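Long-range contact in EGF family domain-containing protein (Toxoplasma gondii, PDB 4Z80), which binds a RON2-family peptide as an AMA-type protein of the parasite, and probably acts in host-cell invasion at the moving junction: residues A[145-157]-A[287-299]. Numbering follows the deposited sequence.
Sequences AKSIEGFAMYAGY and GECRLLGYHTQDF
A single beta bridge between Ala152 and Leu292 joins the long loop that follows strand 101-104 to the chain leaving strand 289-291, an outermost strand, within this chain, of an antiparallel four-stranded sheet in this AMA-type PAN fold. Two backbone hydrogen bonds frame it: Met153 N gives to Leu291 O at 2.8 Å, and Gly293 N to Phe151 O. Leu292 CA adds a CA-H...O contact to the same Phe151 oxygen. Gly293 suits the crossing because it has no side chain on the side where Met153 SD lies, 3.8 Å from Gly293 CA.

The aromatic pair beside the bridge is T-shaped: Tyr294 turns its edge to one face of Phe151, with ring planes 80° apart and centroids separated by 5.2 Å. Tyr294 CB also lies over that face in a CH-pi contact, while Thr296 O sits at the Phe151 edge, 3.1 Å from CE2; Val318 of strand 318-321 packs on the same ring. Glu149 reaches the Tyr294 hydroxyl on an extended chain, its CG swung opposite the backbone N (chi1 -177°), and OE2 accepts from that hydroxyl over 2.6 Å. OE2 also accepts from His122 N, and OE1 forms a salt bridge with Lys146, so the buried carboxylate is probably held as an anion.

On the other side of the bridge, Ala152 is small enough to let its CB rest on a face of the Arg290 guanidinium, a group that also has a polar partner in Lys118. A water at the edge of that group accepts from Arg290 NH2 at 3.0 Å and donates to Met153 O at 2.8 Å.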
loop_
_atom_site.group_PDB
_atom_site.type_symbol
_atom_site.label_atom_id
_atom_site.label_comp_id
_atom_site.label_asym_id
_atom_site.label_seq_id
_atom_site.Cartn_x
_atom_site.Cartn_y
_atom_site.Cartn_z
ATOM N N ALA A 145 -2.264 16.426 -15.230
ATOM C CA ALA A 145 -1.088 16.787 -16.008
ATOM C C ALA A 145 0.120 16.021 -15.483
ATOM O O ALA A 145 0.248 15.828 -14.277
ATOM C CB ALA A 145 -0.837 18.288 -15.939
ATOM N N LYS A 146 0.992 15.579 -16.383
ATOM C CA LYS A 146 2.175 14.825 -15.966
ATOM C C LYS A 146 2.979 15.598 -14.917
ATOM O O LYS A 146 3.524 15.007 -13.982
ATOM C CB LYS A 146 3.047 14.491 -17.175
ATOM C CG LYS A 146 4.299 13.671 -16.848
ATOM C CD LYS A 146 3.978 12.316 -16.228
ATOM C CE LYS A 146 5.261 11.503 -16.016
ATOM N NZ LYS A 146 5.015 10.139 -15.484
ATOM N N SER A 147 3.019 16.920 -15.042
ATOM C CA SER A 147 3.809 17.736 -14.133
ATOM C C SER A 147 3.268 17.766 -12.706
ATOM O O SER A 147 3.971 18.227 -11.805
ATOM C CB SER A 147 3.919 19.163 -14.677
ATOM O OG SER A 147 2.630 19.737 -14.848
ATOM N N ILE A 148 2.040 17.280 -12.489
ATOM C CA ILE A 148 1.510 17.142 -11.131
ATOM C C ILE A 148 1.150 15.693 -10.776
ATOM O O ILE A 148 0.486 15.453 -9.770
ATOM C CB ILE A 148 0.250 18.035 -10.902
ATOM C CG1 ILE A 148 -0.971 17.517 -11.670
ATOM C CG2 ILE A 148 0.544 19.481 -11.294
ATOM C CD1 ILE A 148 -2.291 18.025 -11.103
ATOM N N GLU A 149 1.591 14.737 -11.587
ATOM C CA GLU A 149 1.304 13.321 -11.334
ATOM C C GLU A 149 1.707 12.912 -9.922
ATOM O O GLU A 149 2.777 13.290 -9.445
ATOM C CB GLU A 149 2.034 12.425 -12.334
ATOM C CG GLU A 149 1.707 10.935 -12.158
ATOM C CD GLU A 149 2.611 10.003 -12.948
ATOM O OE1 GLU A 149 3.824 10.286 -13.080
ATOM O OE2 GLU A 149 2.111 8.965 -13.423
ATOM N N GLY A 150 0.851 12.124 -9.273
ATOM C CA GLY A 150 1.174 11.496 -8.007
ATOM C C GLY A 150 1.210 9.981 -8.159
ATOM O O GLY A 150 1.546 9.456 -9.227
ATOM N N PHE A 151 0.829 9.283 -7.093
ATOM C CA PHE A 151 0.866 7.819 -7.066
ATOM C C PHE A 151 -0.498 7.174 -6.856
ATOM O O PHE A 151 -0.595 5.950 -6.825
ATOM C CB PHE A 151 1.805 7.347 -5.954
ATOM C CG PHE A 151 3.097 6.781 -6.444
ATOM C CD1 PHE A 151 3.910 7.511 -7.288
ATOM C CD2 PHE A 151 3.516 5.531 -6.023
ATOM C CE1 PHE A 151 5.109 6.996 -7.730
ATOM C CE2 PHE A 151 4.719 5.014 -6.453
ATOM C CZ PHE A 151 5.514 5.748 -7.306
ATOM N N ALA A 152 -1.551 7.975 -6.706
ATOM C CA ALA A 152 -2.852 7.415 -6.355
ATOM C C ALA A 152 -3.554 6.807 -7.557
ATOM O O ALA A 152 -3.526 7.349 -8.651
ATOM C CB ALA A 152 -3.735 8.478 -5.730
ATOM N N MET A 153 -4.208 5.673 -7.339
ATOM C CA MET A 153 -4.953 5.027 -8.410
ATOM C C MET A 153 -6.147 5.893 -8.808
ATOM O O MET A 153 -6.652 6.680 -8.006
ATOM C CB MET A 153 -5.405 3.631 -7.974
ATOM C CG MET A 153 -6.059 2.801 -9.064
ATOM S SD MET A 153 -5.013 2.703 -10.527
ATOM C CE MET A 153 -6.008 1.620 -11.558
ATOM N N TYR A 154 -6.581 5.737 -10.056
ATOM C CA TYR A 154 -7.779 6.409 -10.554
ATOM C C TYR A 154 -8.942 6.190 -9.604
ATOM O O TYR A 154 -9.056 5.144 -8.967
ATOM C CB TYR A 154 -8.125 5.903 -11.959
ATOM C CG TYR A 154 -6.965 5.997 -12.923
ATOM C CD1 TYR A 154 -6.494 7.232 -13.354
ATOM C CD2 TYR A 154 -6.338 4.858 -13.395
ATOM C CE1 TYR A 154 -5.427 7.330 -14.224
ATOM C CE2 TYR A 154 -5.272 4.942 -14.278
ATOM C CZ TYR A 154 -4.820 6.179 -14.687
ATOM O OH TYR A 154 -3.755 6.268 -15.567
ATOM N N ALA A 155 -9.810 7.191 -9.507
ATOM C CA ALA A 155 -10.899 7.146 -8.541
ATOM C C ALA A 155 -11.881 6.014 -8.808
ATOM O O ALA A 155 -12.450 5.443 -7.878
ATOM C CB ALA A 155 -11.637 8.461 -8.540
ATOM N N GLY A 156 -12.098 5.711 -10.077
ATOM C CA GLY A 156 -13.050 4.690 -10.457
ATOM C C GLY A 156 -13.043 4.503 -11.956
ATOM O O GLY A 156 -12.309 5.186 -12.679
ATOM N N TYR A 157 -13.855 3.566 -12.431
ATOM C CA TYR A 157 -13.928 3.254 -13.854
ATOM C C TYR A 157 -15.283 2.599 -14.128
ATOM O O TYR A 157 -15.671 1.664 -13.429
ATOM C CB TYR A 157 -12.767 2.342 -14.279
ATOM C CG TYR A 157 -12.873 1.863 -15.704
ATOM C CD1 TYR A 157 -12.759 2.748 -16.770
ATOM C CD2 TYR A 157 -13.096 0.524 -15.987
ATOM C CE1 TYR A 157 -12.871 2.303 -18.077
ATOM C CE2 TYR A 157 -13.201 0.075 -17.286
ATOM C CZ TYR A 157 -13.097 0.961 -18.321
ATOM O OH TYR A 157 -13.214 0.494 -19.613
ATOM N N GLY A 287 -9.036 7.270 8.807
ATOM C CA GLY A 287 -9.605 6.050 8.269
ATOM C C GLY A 287 -9.579 5.965 6.750
ATOM O O GLY A 287 -10.096 5.009 6.175
ATOM N N GLU A 288 -8.962 6.932 6.081
ATOM C CA GLU A 288 -8.933 6.891 4.627
ATOM C C GLU A 288 -8.036 5.765 4.104
ATOM O O GLU A 288 -6.884 5.618 4.537
ATOM C CB GLU A 288 -8.472 8.226 4.047
ATOM C CG GLU A 288 -8.462 8.211 2.525
ATOM C CD GLU A 288 -8.304 9.582 1.913
ATOM O OE1 GLU A 288 -7.863 10.511 2.625
ATOM O OE2 GLU A 288 -8.625 9.731 0.720
ATOM N N CYS A 289 -8.577 4.985 3.171
ATOM C CA CYS A 289 -7.833 3.957 2.444
ATOM C C CYS A 289 -7.709 4.405 0.994
ATOM O O CYS A 289 -8.716 4.548 0.300
ATOM C CB CYS A 289 -8.539 2.597 2.541
ATOM S SG CYS A 289 -7.780 1.251 1.607
ATOM N N ARG A 290 -6.480 4.633 0.538
ATOM C CA ARG A 290 -6.233 5.117 -0.821
ATOM C C ARG A 290 -5.374 4.112 -1.580
ATOM O O ARG A 290 -4.256 3.819 -1.173
ATOM C CB ARG A 290 -5.546 6.480 -0.790
ATOM C CG ARG A 290 -5.599 7.216 -2.110
ATOM C CD ARG A 290 -6.899 8.018 -2.223
ATOM N NE ARG A 290 -7.026 8.656 -3.529
ATOM C CZ ARG A 290 -6.317 9.713 -3.913
ATOM N NH1 ARG A 290 -5.421 10.242 -3.089
ATOM N NH2 ARG A 290 -6.491 10.233 -5.117
ATOM N N LEU A 291 -5.908 3.573 -2.670
ATOM C CA LEU A 291 -5.160 2.661 -3.526
ATOM C C LEU A 291 -4.096 3.434 -4.291
ATOM O O LEU A 291 -4.344 4.558 -4.725
ATOM C CB LEU A 291 -6.093 1.951 -4.506
ATOM C CG LEU A 291 -7.216 1.121 -3.878
ATOM C CD1 LEU A 291 -8.095 0.558 -4.976
ATOM C CD2 LEU A 291 -6.691 0.010 -2.993
ATOM N N LEU A 292 -2.913 2.833 -4.426
ATOM C CA LEU A 292 -1.835 3.390 -5.239
ATOM C C LEU A 292 -1.814 2.680 -6.584
ATOM O O LEU A 292 -2.036 1.468 -6.670
ATOM C CB LEU A 292 -0.486 3.247 -4.547
ATOM C CG LEU A 292 -0.369 3.860 -3.151
ATOM C CD1 LEU A 292 1.010 3.565 -2.565
ATOM C CD2 LEU A 292 -0.623 5.352 -3.177
ATOM N N GLY A 293 -1.524 3.426 -7.644
ATOM C CA GLY A 293 -1.548 2.867 -8.982
ATOM C C GLY A 293 -0.252 2.193 -9.399
ATOM O O GLY A 293 -0.206 1.476 -10.391
ATOM N N TYR A 294 0.798 2.425 -8.620
ATOM C CA TYR A 294 2.140 1.946 -8.940
ATOM C C TYR A 294 2.718 1.095 -7.815
ATOM O O TYR A 294 2.538 1.410 -6.628
ATOM C CB TYR A 294 3.076 3.126 -9.194
ATOM C CG TYR A 294 2.791 3.981 -10.410
ATOM C CD1 TYR A 294 2.385 3.418 -11.613
ATOM C CD2 TYR A 294 2.963 5.356 -10.357
ATOM C CE1 TYR A 294 2.155 4.211 -12.736
ATOM C CE2 TYR A 294 2.746 6.158 -11.470
ATOM C CZ TYR A 294 2.339 5.578 -12.655
ATOM O OH TYR A 294 2.113 6.375 -13.774
ATOM N N HIS A 295 3.418 0.029 -8.200
ATOM C CA HIS A 295 4.112 -0.855 -7.267
ATOM C C HIS A 295 5.494 -0.336 -6.888
ATOM O O HIS A 295 6.030 -0.699 -5.841
ATOM C CB HIS A 295 4.257 -2.250 -7.855
ATOM C CG HIS A 295 2.955 -2.933 -8.112
ATOM N ND1 HIS A 295 2.222 -3.538 -7.115
ATOM C CD2 HIS A 295 2.253 -3.102 -9.256
ATOM C CE1 HIS A 295 1.122 -4.056 -7.638
ATOM N NE2 HIS A 295 1.119 -3.807 -8.935
ATOM N N THR A 296 6.060 0.506 -7.745
ATOM C CA THR A 296 7.392 1.065 -7.518
ATOM C C THR A 296 7.446 1.764 -6.166
ATOM O O THR A 296 6.552 2.535 -5.823
ATOM C CB THR A 296 7.760 2.073 -8.641
ATOM O OG1 THR A 296 7.811 1.401 -9.906
ATOM C CG2 THR A 296 9.113 2.701 -8.383
ATOM N N GLN A 297 8.504 1.503 -5.404
ATOM C CA GLN A 297 8.715 2.196 -4.134
ATOM C C GLN A 297 9.960 3.089 -4.124
ATOM O O GLN A 297 10.057 4.002 -3.316
ATOM C CB GLN A 297 8.788 1.166 -3.010
ATOM C CG GLN A 297 7.431 0.538 -2.700
ATOM C CD GLN A 297 7.561 -0.902 -2.259
ATOM O OE1 GLN A 297 8.014 -1.181 -1.151
ATOM N NE2 GLN A 297 7.206 -1.826 -3.142
ATOM N N ASP A 298 10.895 2.836 -5.038
ATOM C CA ASP A 298 12.132 3.619 -5.135
ATOM C C ASP A 298 12.549 3.693 -6.595
ATOM O O ASP A 298 12.600 2.671 -7.273
ATOM C CB ASP A 298 13.242 2.981 -4.288
ATOM C CG ASP A 298 14.442 3.897 -4.082
ATOM O OD1 ASP A 298 15.238 4.073 -5.024
ATOM O OD2 ASP A 298 14.610 4.411 -2.954
ATOM N N PHE A 299 12.855 4.892 -7.073
ATOM C CA PHE A 299 13.368 5.078 -8.429
ATOM C C PHE A 299 14.282 6.285 -8.387
ATOM O O PHE A 299 13.872 7.364 -7.969
ATOM C CB PHE A 299 12.236 5.270 -9.442
ATOM C CG PHE A 299 12.696 5.287 -10.885
ATOM C CD1 PHE A 299 13.488 4.266 -11.380
ATOM C CD2 PHE A 299 12.314 6.304 -11.745
ATOM C CE1 PHE A 299 13.903 4.266 -12.699
ATOM C CE2 PHE A 299 12.728 6.308 -13.068
ATOM C CZ PHE A 299 13.527 5.287 -13.543
HETATM O O HOH W 1 -8.189 8.763 -7.033
#